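Local coordinates for protein Non-sulfated chondroitin lyase E66 (Autographa californica nucleopolyhedrovirus, PDB 3VSN) that is a viral envelope lyase that cleaves chondroitin, is essential for oral infectivity, and may digest the chondroitin sulfate barrier of the peritrophic matrix in the host midgut, at residues V340-R345 with A432-M437; G415-A420 with G426-Y431. All blocks are in the same frame, centred on the assembly; numbering follows the deposited sequence.

Strand 426-434 is common to both contacts. Contact 2 pairs its first part, 426-431, with strand 414-421, the outermost strand of a large antiparallel sheet. Contact 1 lies near the end of the same strand, where V342, in the loop after strand 335-340, packs on A432 and F434. Along the chain, contact 2 is nested inside the long excursion that contact 1 closes. The contacts are about 12 Å apart, centre to centre. They also touch directly: V342 O lies 2.7 Å from T417 OG1, a probable hydrogen bond. Loop 340-345 thus lies against the hairpin, bonded to strand 414-421 through T417 and G415 and packed on strand 426-434, away from the annotated catalytic residues.

Contact 1: V340-R345 with A432-M437; sequences VGVTNR and AKFAEM
The F434 ring meets V342 at its rim. The methyl CG2 of V342 sits at the ring edge, close to its plane, 4.0 Å from F434 CZ. One face of the same ring carries M437 CE, which stands 3.5 Å above the ring plane, offset toward the rim. Y348 packs on F434 edge-to-face. The setting is the seven-stranded antiparallel sheet of the beta-sandwich part of the protein. Strand 426-434 is second from the edge of that sheet, and a loop of the chain packs near its end. No hydrogen bond joins the two segments, and the contact is apolar and buried.

V342 is the one residue of its loop that reaches across. It has CG1 anti to the backbone N (chi1 -173°), which places CG2 beside that N. Both methyls then face the strand. They approach A432 CB as well as the ring: CG2 comes to 3.8 Å from A432 CB, and CG1 to 4.0 Å from the same atom. The valine methyls and the CZ end of the ring meet head-on, with CG2 against the rim. F434 CG is anti to its carbonyl carbon (chi1 -46°).

The loop is shaped locally by an ST turn. T343 OG1 accepts from R345 N at 3.2 Å, with a nearly straight N-H...O angle of 168°. The R345 guanidinium makes a salt bridge with E608 and a hydrogen bond to Y324 O. It lies with one face under T343 OG1, which is 3.6 Å above the plane and over its centre.

Contact 2: G415-A420 with G426-Y431; sequences GQTAIA and GAILVY
L429 N donates to A418 O at 2.8 Å, with an N-H...O angle of 169° and the donor in the carbonyl plane. It is one of six backbone hydrogen bonds that join the two strands of this antiparallel beta hairpin. They form three reciprocal pairs: Q416 with Y431, A418 with L429, and A420 with A427. Between the pairs, CA-H groups approach the same carbonyl oxygens. T417 CA is 3.2 Å from L429 O.

T417 and V430 stand side by side and point the same way, as a non-hydrogen-bonded pair. T417 OG1 lies against the methyls of V430, 3.6 Å from V430 CG2, and is hydrogen-bonded to V342 O in the loop 340-345. The branching of T417 sets this: OG1 is anti to the carbonyl carbon (chi1 -65°), and CG2 is anti to the backbone N. That methyl crosses toward I428, reaching 3.7 Å from I428 CG1.

I419 and I428 form the next non-hydrogen-bonded pair on the same face. They also lie alongside each other, with I419 CG1 3.8 Å from I428 CD1. Both I428 torsions are extended (chi1 -179°), and CD1 reaches out to meet both I419 and T417.

The opposite face carries Q416, A418, A420, A427, L429 and Y431. The alanines A418, A420 and A427 touch V593 of strand 592-597, in a second sheet. Y431 makes a cation-pi contact with K443 and an edge-to-face contact with Y590. The chemistry is thus divided: backbone bonds hold the two strands together, aliphatic groups fill the T417 face, and T417 OG1 gives one of the bonds to loop 340-345, beside the backbone bond of G415 with N344.

Contact 1: V340-R345 with A432-M437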
ATOM      1  N   VAL A 340      -1.063  -0.730 -10.309  1.00 11.98           N
ATOM      2  CA  VAL A 340      -1.975  -1.839 -10.035  1.00 12.15           C
ATOM      3  C   VAL A 340      -2.645  -2.224 -11.350  1.00 12.28           C
ATOM      4  O   VAL A 340      -3.313  -1.401 -11.982  1.00 12.55           O
ATOM      5  CB  VAL A 340      -3.030  -1.476  -8.965  1.00 12.29           C
ATOM      6  CG1 VAL A 340      -4.057  -2.593  -8.805  1.00 12.05           C
ATOM      7  CG2 VAL A 340      -2.354  -1.171  -7.630  1.00 12.24           C
ATOM      8  N   GLY A 341      -2.438  -3.472 -11.767  1.00 12.38           N
ATOM      9  CA  GLY A 341      -3.026  -3.995 -12.991  1.00 12.45           C
ATOM     10  C   GLY A 341      -4.457  -4.443 -12.764  1.00 12.54           C
ATOM     11  O   GLY A 341      -5.080  -4.097 -11.754  1.00 12.69           O
ATOM     12  N   VAL A 342      -4.982  -5.209 -13.713  1.00 12.60           N
ATOM     13  CA  VAL A 342      -6.372  -5.643 -13.672  1.00 12.88           C
ATOM     14  C   VAL A 342      -6.443  -7.131 -14.014  1.00 13.05           C
ATOM     15  O   VAL A 342      -5.858  -7.578 -15.007  1.00 13.02           O
ATOM     16  CB  VAL A 342      -7.247  -4.814 -14.655  1.00 12.88           C
ATOM     17  CG1 VAL A 342      -8.724  -5.134 -14.486  1.00 12.90           C
ATOM     18  CG2 VAL A 342      -7.030  -3.318 -14.462  1.00 12.75           C
ATOM     19  N   THR A 343      -7.129  -7.897 -13.174  1.00 13.36           N
ATOM     20  CA  THR A 343      -7.451  -9.291 -13.481  1.00 13.72           C
ATOM     21  C   THR A 343      -8.924  -9.533 -13.167  1.00 14.03           C
ATOM     22  O   THR A 343      -9.452  -8.986 -12.199  1.00 13.85           O
ATOM     23  CB  THR A 343      -6.557 -10.306 -12.714  1.00 13.69           C
ATOM     24  OG1 THR A 343      -7.052 -11.639 -12.921  1.00 13.56           O
ATOM     25  CG2 THR A 343      -6.529 -10.012 -11.205  1.00 13.54           C
ATOM     26  N   ASN A 344      -9.587 -10.342 -13.990  1.00 14.77           N
ATOM     27  CA  ASN A 344     -10.972 -10.742 -13.722  1.00 15.49           C
ATOM     28  C   ASN A 344     -11.148 -11.474 -12.380  1.00 15.47           C
ATOM     29  O   ASN A 344     -12.265 -11.575 -11.870  1.00 15.53           O
ATOM     30  CB  ASN A 344     -11.513 -11.601 -14.867  1.00 16.70           C
ATOM     31  CG  ASN A 344     -10.615 -12.781 -15.183  1.00 17.40           C
ATOM     32  OD1 ASN A 344      -9.864 -12.756 -16.157  1.00 18.96           O
ATOM     33  ND2 ASN A 344     -10.667 -13.810 -14.348  1.00 17.87           N
ATOM     34  N   ARG A 345     -10.048 -11.973 -11.817  1.00 15.28           N
ATOM     35  CA  ARG A 345     -10.062 -12.666 -10.517  1.00 15.27           C
ATOM     36  C   ARG A 345     -10.221 -11.746  -9.300  1.00 14.89           C
ATOM     37  O   ARG A 345     -10.607 -12.205  -8.222  1.00 15.12           O
ATOM     38  CB  ARG A 345      -8.786 -13.487 -10.334  1.00 15.55           C
ATOM     39  CG  ARG A 345      -8.691 -14.735 -11.196  1.00 16.01           C
ATOM     40  CD  ARG A 345      -7.496 -15.580 -10.772  1.00 16.23           C
ATOM     41  NE  ARG A 345      -6.247 -14.829 -10.870  1.00 16.35           N
ATOM     42  CZ  ARG A 345      -5.477 -14.787 -11.952  1.00 16.58           C
ATOM     43  NH1 ARG A 345      -5.815 -15.464 -13.045  1.00 16.71           N
ATOM     44  NH2 ARG A 345      -4.365 -14.067 -11.942  1.00 16.61           N
ATOM     45  N   ALA A 432      -8.129  -3.947 -20.042  1.00 11.90           N
ATOM     46  CA  ALA A 432      -9.199  -3.838 -19.061  1.00 12.12           C
ATOM     47  C   ALA A 432     -10.469  -3.257 -19.664  1.00 12.27           C
ATOM     48  O   ALA A 432     -10.415  -2.468 -20.612  1.00 11.91           O
ATOM     49  CB  ALA A 432      -8.738  -3.003 -17.879  1.00 12.21           C
ATOM     50  N   LYS A 433     -11.606  -3.679 -19.118  1.00 12.59           N
ATOM     51  CA  LYS A 433     -12.896  -3.076 -19.430  1.00 13.15           C
ATOM     52  C   LYS A 433     -13.739  -3.029 -18.157  1.00 13.32           C
ATOM     53  O   LYS A 433     -13.828  -4.019 -17.424  1.00 13.24           O
ATOM     54  CB  LYS A 433     -13.617  -3.836 -20.550  1.00 13.37           C
ATOM     55  CG  LYS A 433     -14.887  -3.151 -21.044  1.00 13.91           C
ATOM     56  CD  LYS A 433     -15.530  -3.905 -22.198  1.00 14.50           C
ATOM     57  CE  LYS A 433     -16.694  -3.123 -22.791  1.00 14.82           C
ATOM     58  NZ  LYS A 433     -17.313  -3.856 -23.933  1.00 15.56           N
ATOM     59  N   PHE A 434     -14.341  -1.871 -17.903  1.00 13.52           N
ATOM     60  CA  PHE A 434     -15.072  -1.624 -16.666  1.00 13.81           C
ATOM     61  C   PHE A 434     -16.517  -1.220 -16.960  1.00 14.10           C
ATOM     62  O   PHE A 434     -16.777  -0.088 -17.384  1.00 14.07           O
ATOM     63  CB  PHE A 434     -14.382  -0.523 -15.850  1.00 13.82           C
ATOM     64  CG  PHE A 434     -12.883  -0.679 -15.738  1.00 13.86           C
ATOM     65  CD1 PHE A 434     -12.325  -1.481 -14.748  1.00 13.73           C
ATOM     66  CD2 PHE A 434     -12.028   0.005 -16.603  1.00 13.79           C
ATOM     67  CE1 PHE A 434     -10.947  -1.610 -14.627  1.00 13.71           C
ATOM     68  CE2 PHE A 434     -10.651  -0.122 -16.489  1.00 13.75           C
ATOM     69  CZ  PHE A 434     -10.109  -0.929 -15.498  1.00 13.60           C
ATOM     70  N   ALA A 435     -17.449  -2.146 -16.732  1.00 14.44           N
ATOM     71  CA  ALA A 435     -18.875  -1.900 -16.973  1.00 14.86           C
ATOM     72  C   ALA A 435     -19.398  -0.670 -16.222  1.00 15.32           C
ATOM     73  O   ALA A 435     -20.156   0.123 -16.780  1.00 15.39           O
ATOM     74  CB  ALA A 435     -19.704  -3.132 -16.624  1.00 14.77           C
ATOM     75  N   GLU A 436     -18.962  -0.505 -14.974  1.00 15.58           N
ATOM     76  CA  GLU A 436     -19.471   0.560 -14.101  1.00 15.85           C
ATOM     77  C   GLU A 436     -18.873   1.941 -14.385  1.00 15.86           C
ATOM     78  O   GLU A 436     -19.335   2.944 -13.840  1.00 15.83           O
ATOM     79  CB  GLU A 436     -19.276   0.187 -12.624  1.00 16.48           C
ATOM     80  CG  GLU A 436     -20.019  -1.066 -12.172  1.00 16.88           C
ATOM     81  CD  GLU A 436     -19.311  -2.367 -12.534  1.00 17.41           C
ATOM     82  OE1 GLU A 436     -18.150  -2.335 -12.997  1.00 17.30           O
ATOM     83  OE2 GLU A 436     -19.924  -3.436 -12.352  1.00 18.20           O
ATOM     84  N   MET A 437     -17.843   1.994 -15.226  1.00 15.67           N
ATOM     85  CA  MET A 437     -17.285   3.275 -15.660  1.00 15.65           C
ATOM     86  C   MET A 437     -17.625   3.538 -17.123  1.00 15.49           C
ATOM     87  O   MET A 437     -16.753   3.897 -17.922  1.00 15.01           O
ATOM     88  CB  MET A 437     -15.771   3.342 -15.407  1.00 15.88           C
ATOM     89  CG  MET A 437     -15.411   3.420 -13.927  1.00 16.36           C
ATOM     90  SD  MET A 437     -13.708   3.907 -13.567  1.00 17.08           S
ATOM     91  CE  MET A 437     -12.812   2.464 -14.132  1.00 16.35           C
TER

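Contact 2: G415-A420 with G426-Y431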
ATOM      1  N   GLY A 415     -10.156  -8.285 -17.636  1.00 12.69           N
ATOM      2  CA  GLY A 415      -8.941  -8.009 -16.877  1.00 12.70           C
ATOM      3  C   GLY A 415      -7.864  -9.011 -17.230  1.00 12.73           C
ATOM      4  O   GLY A 415      -7.891 -10.144 -16.752  1.00 12.71           O
ATOM      5  N   GLN A 416      -6.936  -8.604 -18.094  1.00 12.66           N
ATOM      6  CA  GLN A 416      -5.787  -9.433 -18.460  1.00 12.56           C
ATOM      7  C   GLN A 416      -4.547  -8.562 -18.384  1.00 12.12           C
ATOM      8  O   GLN A 416      -4.483  -7.518 -19.038  1.00 12.00           O
ATOM      9  CB  GLN A 416      -5.929 -10.000 -19.880  1.00 13.14           C
ATOM     10  CG  GLN A 416      -7.215 -10.769 -20.161  1.00 13.80           C
ATOM     11  CD  GLN A 416      -7.303 -12.099 -19.427  1.00 14.25           C
ATOM     12  OE1 GLN A 416      -6.293 -12.761 -19.164  1.00 14.68           O
ATOM     13  NE2 GLN A 416      -8.520 -12.503 -19.107  1.00 14.45           N
ATOM     14  N   THR A 417      -3.571  -8.988 -17.586  1.00 11.62           N
ATOM     15  CA  THR A 417      -2.382  -8.180 -17.317  1.00 11.27           C
ATOM     16  C   THR A 417      -1.107  -9.022 -17.361  1.00 11.10           C
ATOM     17  O   THR A 417      -1.051 -10.114 -16.791  1.00 10.96           O
ATOM     18  CB  THR A 417      -2.493  -7.458 -15.949  1.00 11.19           C
ATOM     19  OG1 THR A 417      -3.560  -6.505 -15.994  1.00 11.23           O
ATOM     20  CG2 THR A 417      -1.206  -6.721 -15.598  1.00 11.17           C
ATOM     21  N   ALA A 418      -0.092  -8.502 -18.042  1.00 10.86           N
ATOM     22  CA  ALA A 418       1.223  -9.133 -18.061  1.00 10.94           C
ATOM     23  C   ALA A 418       2.273  -8.188 -17.497  1.00 10.87           C
ATOM     24  O   ALA A 418       2.185  -6.968 -17.667  1.00 10.59           O
ATOM     25  CB  ALA A 418       1.597  -9.565 -19.471  1.00 10.90           C
ATOM     26  N   ILE A 419       3.263  -8.765 -16.822  1.00 10.88           N
ATOM     27  CA  ILE A 419       4.356  -7.997 -16.229  1.00 11.16           C
ATOM     28  C   ILE A 419       5.688  -8.664 -16.571  1.00 11.30           C
ATOM     29  O   ILE A 419       5.815  -9.884 -16.485  1.00 11.24           O
ATOM     30  CB  ILE A 419       4.207  -7.870 -14.693  1.00 11.05           C
ATOM     31  CG1 ILE A 419       2.869  -7.216 -14.323  1.00 11.20           C
ATOM     32  CG2 ILE A 419       5.359  -7.060 -14.104  1.00 11.15           C
ATOM     33  CD1 ILE A 419       2.475  -7.363 -12.861  1.00 11.22           C
ATOM     34  N   ALA A 420       6.669  -7.863 -16.980  1.00 11.50           N
ATOM     35  CA  ALA A 420       8.026  -8.356 -17.195  1.00 11.98           C
ATOM     36  C   ALA A 420       8.997  -7.379 -16.566  1.00 12.14           C
ATOM     37  O   ALA A 420       8.846  -6.168 -16.719  1.00 12.12           O
ATOM     38  CB  ALA A 420       8.319  -8.517 -18.682  1.00 11.87           C
ATOM     39  N   GLY A 426      10.930  -2.345 -15.382  1.00 11.43           N
ATOM     40  CA  GLY A 426       9.755  -3.206 -15.336  1.00 11.13           C
ATOM     41  C   GLY A 426       8.667  -2.657 -16.237  1.00 10.96           C
ATOM     42  O   GLY A 426       8.409  -1.452 -16.242  1.00 10.80           O
ATOM     43  N   ALA A 427       8.041  -3.541 -17.008  1.00 10.82           N
ATOM     44  CA  ALA A 427       6.931  -3.162 -17.871  1.00 10.68           C
ATOM     45  C   ALA A 427       5.657  -3.881 -17.457  1.00 10.57           C
ATOM     46  O   ALA A 427       5.697  -5.031 -17.015  1.00 10.42           O
ATOM     47  CB  ALA A 427       7.255  -3.464 -19.327  1.00 10.72           C
ATOM     48  N   ILE A 428       4.527  -3.200 -17.616  1.00 10.43           N
ATOM     49  CA  ILE A 428       3.229  -3.791 -17.317  1.00 10.39           C
ATOM     50  C   ILE A 428       2.251  -3.495 -18.451  1.00 10.38           C
ATOM     51  O   ILE A 428       2.165  -2.366 -18.930  1.00 10.48           O
ATOM     52  CB  ILE A 428       2.697  -3.359 -15.924  1.00 10.40           C
ATOM     53  CG1 ILE A 428       1.337  -4.007 -15.623  1.00 10.34           C
ATOM     54  CG2 ILE A 428       2.650  -1.839 -15.784  1.00 10.41           C
ATOM     55  CD1 ILE A 428       0.955  -3.970 -14.158  1.00 10.38           C
ATOM     56  N   LEU A 429       1.551  -4.537 -18.892  1.00 10.51           N
ATOM     57  CA  LEU A 429       0.641  -4.468 -20.028  1.00 10.51           C
ATOM     58  C   LEU A 429      -0.740  -4.880 -19.551  1.00 10.68           C
ATOM     59  O   LEU A 429      -0.932  -6.018 -19.117  1.00 10.68           O
ATOM     60  CB  LEU A 429       1.117  -5.406 -21.141  1.00 10.50           C
ATOM     61  CG  LEU A 429       0.242  -5.551 -22.391  1.00 10.65           C
ATOM     62  CD1 LEU A 429       0.027  -4.213 -23.081  1.00 10.70           C
ATOM     63  CD2 LEU A 429       0.859  -6.567 -23.347  1.00 10.75           C
ATOM     64  N   VAL A 430      -1.691  -3.951 -19.629  1.00 10.70           N
ATOM     65  CA  VAL A 430      -3.030  -4.156 -19.088  1.00 10.88           C
ATOM     66  C   VAL A 430      -4.079  -4.032 -20.189  1.00 11.21           C
ATOM     67  O   VAL A 430      -4.062  -3.079 -20.968  1.00 11.20           O
ATOM     68  CB  VAL A 430      -3.361  -3.129 -17.976  1.00 10.82           C
ATOM     69  CG1 VAL A 430      -4.773  -3.348 -17.436  1.00 10.70           C
ATOM     70  CG2 VAL A 430      -2.339  -3.193 -16.845  1.00 10.57           C
ATOM     71  N   TYR A 431      -4.976  -5.010 -20.242  1.00 11.35           N
ATOM     72  CA  TYR A 431      -6.180  -4.937 -21.060  1.00 11.62           C
ATOM     73  C   TYR A 431      -7.333  -5.009 -20.081  1.00 11.74           C
ATOM     74  O   TYR A 431      -7.482  -5.997 -19.357  1.00 11.78           O
ATOM     75  CB  TYR A 431      -6.225  -6.110 -22.045  1.00 11.80           C
ATOM     76  CG  TYR A 431      -7.452  -6.201 -22.950  1.00 12.08           C
ATOM     77  CD1 TYR A 431      -8.202  -5.069 -23.295  1.00 12.15           C
ATOM     78  CD2 TYR A 431      -7.827  -7.430 -23.500  1.00 12.11           C
ATOM     79  CE1 TYR A 431      -9.308  -5.169 -24.134  1.00 12.28           C
ATOM     80  CE2 TYR A 431      -8.925  -7.539 -24.340  1.00 12.38           C
ATOM     81  CZ  TYR A 431      -9.660  -6.410 -24.655  1.00 12.45           C
ATOM     82  OH  TYR A 431     -10.748  -6.531 -25.490  1.00 12.80           O
TER